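Tyrosinase (Aspergillus oryzae, PDB 6JU8) probably oxidises L-tyrosine and L-dopa to L-dopaquinone with molecular oxygen, using a pair of copper ions as its cofactor. Local coordinates at residues Arg56-Gln61 against Thr208-Tyr213; Trp106-Val111 against Arg433-Asp438; Phe344-Pro347 against Asp351-Leu354. The protein carries 1 engineered substitution. One frame throughout, in Å; residues are numbered along the deposited sequence.

In the fold
The deposited chain is the part of a longer tyrosinase that holds the di-copper domain, and the three contacts sample it from interior to surface. Interaction 2 is buried and close to the catalytic centre: it contains the copper ligand His107, and the side chain of Arg108 lies about 12 Å from the second copper. Interaction 1 joins two surface loops and interaction 3 closes one loop upon itself, both away from the copper sites. Interaction 1 comes within about 9 Å of interaction 2 (nearest atoms) without touching it. Interaction 3 is farther off, its centre 37 Å from that of interaction 2 and on the opposite side of the chain's centre, where a second subunit packs against it.

Interaction 1 (Arg56-Gln61 against Thr208-Tyr213); sequences RPLNDQ and TLERPY
Leu58 and Tyr213 make the main apolar contact between these two surface loops, with Leu58 CD1 4.0 Å from Tyr213 CD2. The leucine lies over one face of the phenol: its CB is 4.2 Å from both Tyr213 CD2 and Tyr213 CE2, above the rim of the ring. Pro212 CD covers the opposite face, 3.6 Å above the plane, and the ring is thus held between the leucine's CB and the CD methylene of the preceding proline. Leu58 CG stands anti to its own carbonyl carbon (chi1 -72°), which carries CD1 past the ring as far as the aliphatic stem of Glu210, where Leu58 CD1 and Glu210 CG are 4.1 Å apart. Glutamate suits this outer edge because its methylenes can pack while its carboxylate remains at the surface.

No hydrogen bond crosses the contact; backbone bonds instead shape each loop. Asp60 N bonds to Pro57 O (3.0 Å), closing a type I turn that presents Leu58 at its second position. Tyr213 N bonds to Glu210 O (2.9 Å) across a type VI turn, made possible by the cis peptide before Pro212.

Leu58 also packs on Phe65, and its carbonyl oxygen bonds to Arg66, both on helix 64-69. The contact therefore joins the connection between helices 41-55 and 64-69 to the loop running from strand 190-194 to strand 218-222.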
loop_
_atom_site.group_PDB
_atom_site.type_symbol
_atom_site.label_atom_id
_atom_site.label_comp_id
_atom_site.label_asym_id
_atom_site.label_seq_id
_atom_site.Cartn_x
_atom_site.Cartn_y
_atom_site.Cartn_z
ATOM N N ARG A 56 -15.452 -15.998 9.772
ATOM C CA ARG A 56 -16.794 -16.525 10.079
ATOM C C ARG A 56 -17.760 -15.975 9.032
ATOM O O ARG A 56 -17.540 -14.884 8.519
ATOM C CB ARG A 56 -17.235 -16.119 11.478
ATOM C CG ARG A 56 -16.472 -16.808 12.603
ATOM C CD ARG A 56 -16.728 -16.082 13.916
ATOM N NE ARG A 56 -16.072 -16.736 15.023
ATOM C CZ ARG A 56 -16.006 -16.361 16.287
ATOM N NH1 ARG A 56 -16.573 -15.221 16.637
ATOM N NH2 ARG A 56 -15.369 -17.108 17.195
ATOM N N PRO A 57 -18.823 -16.715 8.723
ATOM C CA PRO A 57 -19.757 -16.277 7.688
ATOM C C PRO A 57 -20.753 -15.225 8.175
ATOM O O PRO A 57 -20.891 -14.970 9.367
ATOM C CB PRO A 57 -20.480 -17.558 7.313
ATOM C CG PRO A 57 -20.454 -18.375 8.578
ATOM C CD PRO A 57 -19.165 -18.032 9.283
ATOM N N LEU A 58 -21.482 -14.670 7.195
ATOM C CA LEU A 58 -22.388 -13.564 7.468
ATOM C C LEU A 58 -23.519 -13.962 8.393
ATOM O O LEU A 58 -24.109 -13.133 9.085
ATOM C CB LEU A 58 -22.998 -13.069 6.151
ATOM C CG LEU A 58 -22.013 -12.301 5.259
ATOM C CD1 LEU A 58 -22.604 -12.076 3.870
ATOM C CD2 LEU A 58 -21.641 -10.968 5.887
ATOM N N ASN A 59 -23.866 -15.253 8.411
ATOM C CA ASN A 59 -25.017 -15.640 9.226
ATOM C C ASN A 59 -24.582 -15.825 10.670
ATOM O O ASN A 59 -25.419 -16.140 11.509
ATOM C CB ASN A 59 -25.699 -16.898 8.684
ATOM C CG ASN A 59 -24.891 -18.162 8.847
ATOM O OD1 ASN A 59 -23.680 -18.158 9.034
ATOM N ND2 ASN A 59 -25.539 -19.316 8.806
ATOM N N ASP A 60 -23.301 -15.638 10.954
ATOM C CA ASP A 60 -22.801 -15.671 12.336
ATOM C C ASP A 60 -22.680 -14.232 12.812
ATOM O O ASP A 60 -21.881 -13.475 12.261
ATOM C CB ASP A 60 -21.447 -16.385 12.387
ATOM C CG ASP A 60 -20.872 -16.568 13.775
ATOM O OD1 ASP A 60 -21.306 -15.866 14.719
ATOM O OD2 ASP A 60 -19.949 -17.413 13.952
ATOM N N GLN A 61 -23.487 -13.806 13.770
ATOM C CA GLN A 61 -23.483 -12.411 14.180
ATOM C C GLN A 61 -22.205 -12.065 14.942
ATOM O O GLN A 61 -21.976 -10.876 15.190
ATOM C CB GLN A 61 -24.735 -12.092 15.002
ATOM C CG GLN A 61 -24.720 -12.751 16.373
ATOM C CD GLN A 61 -25.834 -12.181 17.241
ATOM O OE1 GLN A 61 -26.722 -11.529 16.689
ATOM N NE2 GLN A 61 -25.753 -12.454 18.530
ATOM N N THR A 208 -21.819 -6.607 -3.611
ATOM C CA THR A 208 -22.530 -7.753 -4.192
ATOM C C THR A 208 -22.809 -8.858 -3.190
ATOM O O THR A 208 -23.190 -9.976 -3.570
ATOM C CB THR A 208 -21.777 -8.316 -5.419
ATOM O OG1 THR A 208 -20.492 -8.815 -5.049
ATOM C CG2 THR A 208 -21.577 -7.212 -6.443
ATOM N N LEU A 209 -22.608 -8.591 -1.900
ATOM C CA LEU A 209 -22.920 -9.571 -0.863
ATOM C C LEU A 209 -24.394 -9.922 -0.858
ATOM O O LEU A 209 -25.238 -9.136 -1.278
ATOM C CB LEU A 209 -22.538 -9.002 0.516
ATOM C CG LEU A 209 -21.034 -8.719 0.651
ATOM C CD1 LEU A 209 -20.789 -7.995 1.966
ATOM C CD2 LEU A 209 -20.262 -10.023 0.525
ATOM N N GLU A 210 -24.720 -11.118 -0.342
ATOM C CA GLU A 210 -26.130 -11.492 -0.342
ATOM C C GLU A 210 -26.963 -10.533 0.504
ATOM O O GLU A 210 -26.500 -10.000 1.523
ATOM C CB GLU A 210 -26.276 -12.911 0.187
ATOM C CG GLU A 210 -25.834 -13.121 1.620
ATOM C CD GLU A 210 -26.394 -14.403 2.213
ATOM O OE1 GLU A 210 -26.584 -14.449 3.446
ATOM O OE2 GLU A 210 -26.662 -15.351 1.448
ATOM N N ARG A 211 -28.214 -10.336 0.094
ATOM C CA ARG A 211 -29.149 -9.521 0.863
ATOM C C ARG A 211 -29.309 -10.060 2.273
ATOM O O ARG A 211 -29.341 -11.283 2.451
ATOM C CB ARG A 211 -30.527 -9.503 0.185
ATOM N N PRO A 212 -29.450 -9.203 3.280
ATOM C CA PRO A 212 -29.480 -7.749 3.188
ATOM C C PRO A 212 -28.142 -7.071 3.473
ATOM O O PRO A 212 -28.114 -5.938 3.968
ATOM C CB PRO A 212 -30.457 -7.409 4.342
ATOM C CG PRO A 212 -30.123 -8.415 5.391
ATOM C CD PRO A 212 -29.694 -9.674 4.667
ATOM N N TYR A 213 -27.012 -7.712 3.180
ATOM C CA TYR A 213 -25.710 -7.297 3.677
ATOM C C TYR A 213 -24.886 -6.479 2.694
ATOM O O TYR A 213 -23.788 -6.050 3.064
ATOM C CB TYR A 213 -24.872 -8.517 4.082
ATOM C CG TYR A 213 -25.557 -9.303 5.173
ATOM C CD1 TYR A 213 -25.688 -8.750 6.439
ATOM C CD2 TYR A 213 -26.101 -10.562 4.962
ATOM C CE1 TYR A 213 -26.317 -9.407 7.468
ATOM C CE2 TYR A 213 -26.737 -11.241 5.986
ATOM C CZ TYR A 213 -26.841 -10.660 7.238
ATOM O OH TYR A 213 -27.459 -11.328 8.274
#

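Interaction 2 (Trp106-Val111 against Arg433-Asp438); sequences WHRVYV and RSLNYD. With CU (copper (II) ion), chain C.
In the copper-binding helix 103-129 of the tyrosinase fold, Arg108, next to the copper ligand His107, meets Leu435 and Tyr437 of the loop that follows strand 420-423. Its aliphatic stem does the touching: Arg108 CG is 3.5 Å from Tyr437 OH and 4.1 Å from Leu435 CD1. A bend at chi3 (-72°) then turns the guanidinium, whose plane stands 74° from the tyrosine ring. Arginine suits the place because it offers methylenes to the leucine and charge beyond them. Its NE forms a salt bridge with Asp380 OD1, and the other carboxylate oxygen, OD2, is hydrogen-bonded to Tyr437 OH; one aspartate thus holds both polar ends in a buried setting. A water completes the link, donating to Arg108 O and to Tyr437 OH at 2.8 Å each. Turned a different way from the same helix, His107 NE2 binds copper at 2.0 Å together with His71, His98 and a water, while Trp106 CE3 lies over the centre of the imidazole. Asp380 belongs to helix 371-389, which also carries the copper ligand His376; the loop thus packs on helix 103-129 and is hydrogen-bonded to helix 371-389, both of which carry copper ligands.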
loop_
_atom_site.group_PDB
_atom_site.type_symbol
_atom_site.label_atom_id
_atom_site.label_comp_id
_atom_site.label_asym_id
_atom_site.label_seq_id
_atom_site.Cartn_x
_atom_site.Cartn_y
_atom_site.Cartn_z
ATOM N N TRP A 106 -21.652 4.682 24.336
ATOM C CA TRP A 106 -21.999 3.660 23.322
ATOM C C TRP A 106 -20.736 2.977 22.848
ATOM O O TRP A 106 -20.652 1.740 22.752
ATOM C CB TRP A 106 -22.782 4.324 22.158
ATOM C CG TRP A 106 -23.292 3.259 21.221
ATOM C CD1 TRP A 106 -24.520 2.658 21.295
ATOM C CD2 TRP A 106 -22.614 2.671 20.117
ATOM N NE1 TRP A 106 -24.658 1.711 20.292
ATOM C CE2 TRP A 106 -23.487 1.708 19.564
ATOM C CE3 TRP A 106 -21.339 2.848 19.548
ATOM C CZ2 TRP A 106 -23.133 0.928 18.460
ATOM C CZ3 TRP A 106 -20.997 2.077 18.450
ATOM C CH2 TRP A 106 -21.885 1.120 17.912
ATOM N N HIS A 107 -19.697 3.769 22.518
ATOM C CA HIS A 107 -18.475 3.161 21.997
ATOM C C HIS A 107 -17.713 2.399 23.060
ATOM O O HIS A 107 -17.039 1.409 22.707
ATOM C CB HIS A 107 -17.597 4.233 21.329
ATOM C CG HIS A 107 -18.153 4.686 20.020
ATOM N ND1 HIS A 107 -19.103 5.691 19.878
ATOM C CD2 HIS A 107 -17.920 4.256 18.758
ATOM C CE1 HIS A 107 -19.398 5.853 18.588
ATOM N NE2 HIS A 107 -18.700 4.983 17.883
ATOM N N ARG A 108 -17.821 2.751 24.340
ATOM C CA ARG A 108 -17.185 1.978 25.399
ATOM C C ARG A 108 -17.712 0.554 25.359
ATOM O O ARG A 108 -16.935 -0.412 25.452
ATOM C CB ARG A 108 -17.445 2.638 26.759
ATOM C CG ARG A 108 -16.909 1.793 27.932
ATOM C CD ARG A 108 -16.796 2.611 29.221
ATOM N NE ARG A 108 -15.697 3.563 29.145
ATOM C CZ ARG A 108 -15.456 4.552 29.983
ATOM N NH1 ARG A 108 -16.212 4.785 31.053
ATOM N NH2 ARG A 108 -14.413 5.352 29.753
ATOM N N VAL A 109 -19.040 0.402 25.231
ATOM C CA VAL A 109 -19.619 -0.947 25.180
ATOM C C VAL A 109 -19.218 -1.649 23.897
ATOM O O VAL A 109 -18.897 -2.855 23.898
ATOM C CB VAL A 109 -21.151 -0.885 25.330
ATOM C CG1 VAL A 109 -21.741 -2.304 25.306
ATOM C CG2 VAL A 109 -21.608 -0.199 26.616
ATOM N N TYR A 110 -19.201 -0.945 22.766
ATOM C CA TYR A 110 -18.857 -1.560 21.474
ATOM C C TYR A 110 -17.455 -2.134 21.503
ATOM O O TYR A 110 -17.246 -3.273 21.045
ATOM C CB TYR A 110 -18.975 -0.497 20.394
ATOM C CG TYR A 110 -19.008 -0.961 18.959
ATOM C CD1 TYR A 110 -19.552 -2.171 18.563
ATOM C CD2 TYR A 110 -18.491 -0.124 17.963
ATOM C CE1 TYR A 110 -19.588 -2.559 17.232
ATOM C CE2 TYR A 110 -18.549 -0.474 16.618
ATOM C CZ TYR A 110 -19.080 -1.708 16.260
ATOM O OH TYR A 110 -19.113 -2.020 14.918
ATOM N N VAL A 111 -16.496 -1.366 22.032
ATOM C CA VAL A 111 -15.106 -1.852 22.089
ATOM C C VAL A 111 -15.010 -3.077 23.002
ATOM O O VAL A 111 -14.283 -4.027 22.698
ATOM C CB VAL A 111 -14.178 -0.735 22.573
ATOM C CG1 VAL A 111 -12.757 -1.261 22.857
ATOM C CG2 VAL A 111 -14.102 0.384 21.537
ATOM N N ARG A 433 -13.867 -0.222 34.910
ATOM C CA ARG A 433 -13.283 -1.390 35.558
ATOM C C ARG A 433 -14.346 -2.447 35.813
ATOM O O ARG A 433 -14.043 -3.626 36.027
ATOM C CB ARG A 433 -12.537 -0.998 36.838
ATOM C CG ARG A 433 -11.276 -0.192 36.530
ATOM C CD ARG A 433 -10.853 0.697 37.695
ATOM N NE ARG A 433 -11.753 1.856 37.722
ATOM C CZ ARG A 433 -11.534 3.152 37.841
ATOM N NH1 ARG A 433 -10.309 3.655 37.972
ATOM N NH2 ARG A 433 -12.565 4.001 37.834
ATOM N N SER A 434 -15.617 -2.037 35.772
ATOM C CA SER A 434 -16.654 -3.065 35.931
ATOM C C SER A 434 -16.676 -4.009 34.735
ATOM O O SER A 434 -17.256 -5.086 34.844
ATOM C CB SER A 434 -18.033 -2.434 36.119
ATOM O OG SER A 434 -18.399 -1.755 34.943
ATOM N N LEU A 435 -16.058 -3.618 33.619
ATOM C CA LEU A 435 -15.950 -4.462 32.426
ATOM C C LEU A 435 -14.641 -5.245 32.422
ATOM O O LEU A 435 -14.282 -5.871 31.432
ATOM C CB LEU A 435 -16.066 -3.581 31.168
ATOM C CG LEU A 435 -17.397 -2.831 31.040
ATOM C CD1 LEU A 435 -17.347 -1.811 29.911
ATOM C CD2 LEU A 435 -18.525 -3.842 30.846
ATOM N N ASN A 436 -13.928 -5.190 33.539
ATOM C CA ASN A 436 -12.739 -5.967 33.814
ATOM C C ASN A 436 -11.555 -5.624 32.908
ATOM O O ASN A 436 -10.824 -6.511 32.447
ATOM C CB ASN A 436 -12.992 -7.481 33.722
ATOM C CG ASN A 436 -11.921 -8.244 34.485
ATOM O OD1 ASN A 436 -11.319 -7.703 35.421
ATOM N ND2 ASN A 436 -11.638 -9.496 34.139
ATOM N N TYR A 437 -11.326 -4.350 32.654
ATOM C CA TYR A 437 -10.095 -3.872 32.048
ATOM C C TYR A 437 -9.737 -2.547 32.713
ATOM O O TYR A 437 -10.564 -1.906 33.372
ATOM C CB TYR A 437 -10.212 -3.691 30.535
ATOM C CG TYR A 437 -11.150 -2.581 30.096
ATOM C CD1 TYR A 437 -10.725 -1.272 30.022
ATOM C CD2 TYR A 437 -12.482 -2.859 29.774
ATOM C CE1 TYR A 437 -11.602 -0.263 29.625
ATOM C CE2 TYR A 437 -13.365 -1.872 29.358
ATOM C CZ TYR A 437 -12.907 -0.567 29.287
ATOM O OH TYR A 437 -13.789 0.412 28.874
ATOM N N ASP A 438 -8.491 -2.150 32.494
ATOM C CA ASP A 438 -8.065 -0.831 32.987
ATOM C C ASP A 438 -6.985 -0.303 32.042
ATOM O O ASP A 438 -6.584 -0.992 31.092
ATOM C CB ASP A 438 -7.569 -0.942 34.413
ATOM C CG ASP A 438 -7.650 0.301 35.265
ATOM O OD1 ASP A 438 -8.003 1.376 34.729
ATOM O OD2 ASP A 438 -7.337 0.190 36.469
HETATM CU CU CU C . -18.903 5.335 15.928
HETATM O O HOH W 1 -14.233 -0.355 26.176
HETATM O O HOH W 2 -17.215 5.953 15.233
#

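Interaction 3 (Phe344-Pro347 against Asp351-Leu354); sequences FSRP and DLKL
Leu352 reaches across to Arg346 and Pro347 with one methyl group, CD2. That methyl sits 3.6 Å from Arg346 CG and 4.0 Å from Pro347 CD, resting against both the arginine stem and the proline ring, which lie next to each other on one side of it. The leucine's shape explains this: CG is anti to the carbonyl carbon (chi1 -77°), which leaves CD2 directed at the other segment. Arg346 swings its CG away from the backbone nitrogen and runs straight through CD before bending at chi3 (78°). Its methylenes consequently cross the leucine at an angle, with Arg346 CD 4.1 Å from Leu352 CD2, and the charged head continues beyond the apolar patch.

Pro347 also faces Asp351. Pro347 CB and Asp351 CB are 4.0 Å apart. Pro347 CG lies 3.6 Å from Asp351 O, a carbonyl that accepts a hydrogen bond from Leu354 N (3.1 Å). Proline serves well here: ring closure already restricts its side chain, so CB, CG and CD are presented to the partner with little freedom left to lose. Trp355 packs against both Arg346 and Pro347.

Arg346 packs on Asp166 of the second subunit, and Leu352 on Leu263 of that subunit. Such a compact loop, in which an extended entry segment folds back upon a 3-10 turn, here links strands 342-343 and 356-357 and forms part of the dimer interface.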
loop_
_atom_site.group_PDB
_atom_site.type_symbol
_atom_site.label_atom_id
_atom_site.label_comp_id
_atom_site.label_asym_id
_atom_site.label_seq_id
_atom_site.Cartn_x
_atom_site.Cartn_y
_atom_site.Cartn_z
ATOM N N PHE A 344 -12.026 12.231 -1.901
ATOM C CA PHE A 344 -12.202 11.356 -3.064
ATOM C C PHE A 344 -12.012 12.169 -4.346
ATOM O O PHE A 344 -11.297 11.705 -5.228
ATOM C CB PHE A 344 -13.592 10.728 -3.005
ATOM C CG PHE A 344 -14.029 9.926 -4.198
ATOM C CD1 PHE A 344 -13.372 8.732 -4.503
ATOM C CD2 PHE A 344 -15.086 10.307 -5.007
ATOM C CE1 PHE A 344 -13.768 7.939 -5.571
ATOM C CE2 PHE A 344 -15.498 9.536 -6.076
ATOM C CZ PHE A 344 -14.840 8.340 -6.348
ATOM N N SER A 345 -12.642 13.332 -4.405
ATOM C CA SER A 345 -12.490 14.189 -5.575
ATOM C C SER A 345 -11.129 14.878 -5.524
ATOM O O SER A 345 -10.570 15.139 -4.456
ATOM C CB SER A 345 -13.618 15.209 -5.647
ATOM O OG SER A 345 -13.549 16.172 -4.603
ATOM N N ARG A 346 -10.553 15.124 -6.696
ATOM C CA ARG A 346 -9.214 15.703 -6.753
ATOM C C ARG A 346 -9.249 17.127 -6.237
ATOM O O ARG A 346 -10.069 17.943 -6.686
ATOM C CB ARG A 346 -8.682 15.646 -8.182
ATOM C CG ARG A 346 -7.179 15.873 -8.259
ATOM C CD ARG A 346 -6.653 15.651 -9.674
ATOM N NE ARG A 346 -6.970 16.819 -10.493
ATOM C CZ ARG A 346 -6.843 16.879 -11.811
ATOM N NH1 ARG A 346 -6.398 15.816 -12.478
ATOM N NH2 ARG A 346 -7.164 17.998 -12.456
ATOM N N PRO A 347 -8.402 17.457 -5.279
ATOM C CA PRO A 347 -8.387 18.828 -4.757
ATOM C C PRO A 347 -7.571 19.737 -5.660
ATOM O O PRO A 347 -7.041 19.307 -6.690
ATOM C CB PRO A 347 -7.697 18.646 -3.407
ATOM C CG PRO A 347 -6.748 17.520 -3.645
ATOM C CD PRO A 347 -7.423 16.578 -4.613
ATOM N N ASP A 351 -3.084 20.891 -2.539
ATOM C CA ASP A 351 -3.500 19.884 -1.559
ATOM C C ASP A 351 -3.408 18.456 -2.094
ATOM O O ASP A 351 -3.872 17.477 -1.467
ATOM C CB ASP A 351 -4.912 20.205 -1.063
ATOM C CG ASP A 351 -4.951 21.431 -0.176
ATOM O OD1 ASP A 351 -4.109 21.563 0.744
ATOM O OD2 ASP A 351 -5.860 22.275 -0.366
ATOM N N LEU A 352 -2.787 18.293 -3.265
ATOM C CA LEU A 352 -2.677 16.971 -3.890
ATOM C C LEU A 352 -1.949 15.955 -3.028
ATOM O O LEU A 352 -2.261 14.758 -3.093
ATOM C CB LEU A 352 -1.992 17.104 -5.265
ATOM C CG LEU A 352 -2.893 17.642 -6.380
ATOM C CD1 LEU A 352 -2.086 17.875 -7.651
ATOM C CD2 LEU A 352 -4.038 16.684 -6.672
ATOM N N LYS A 353 -1.044 16.397 -2.176
ATOM C CA LYS A 353 -0.284 15.484 -1.338
ATOM C C LYS A 353 -1.181 14.699 -0.383
ATOM O O LYS A 353 -0.656 13.705 0.158
ATOM C CB LYS A 353 0.750 16.232 -0.489
ATOM C CG LYS A 353 0.065 17.268 0.421
ATOM C CD LYS A 353 1.110 18.106 1.153
ATOM C CE LYS A 353 0.465 19.374 1.713
ATOM N NZ LYS A 353 1.328 20.025 2.739
ATOM N N LEU A 354 -2.422 15.076 -0.123
ATOM C CA LEU A 354 -3.305 14.316 0.758
ATOM C C LEU A 354 -4.522 13.758 0.025
ATOM O O LEU A 354 -5.459 13.291 0.670
ATOM C CB LEU A 354 -3.725 15.119 1.992
ATOM C CG LEU A 354 -2.665 15.282 3.082
ATOM C CD1 LEU A 354 -3.196 16.146 4.217
ATOM C CD2 LEU A 354 -2.205 13.925 3.626
#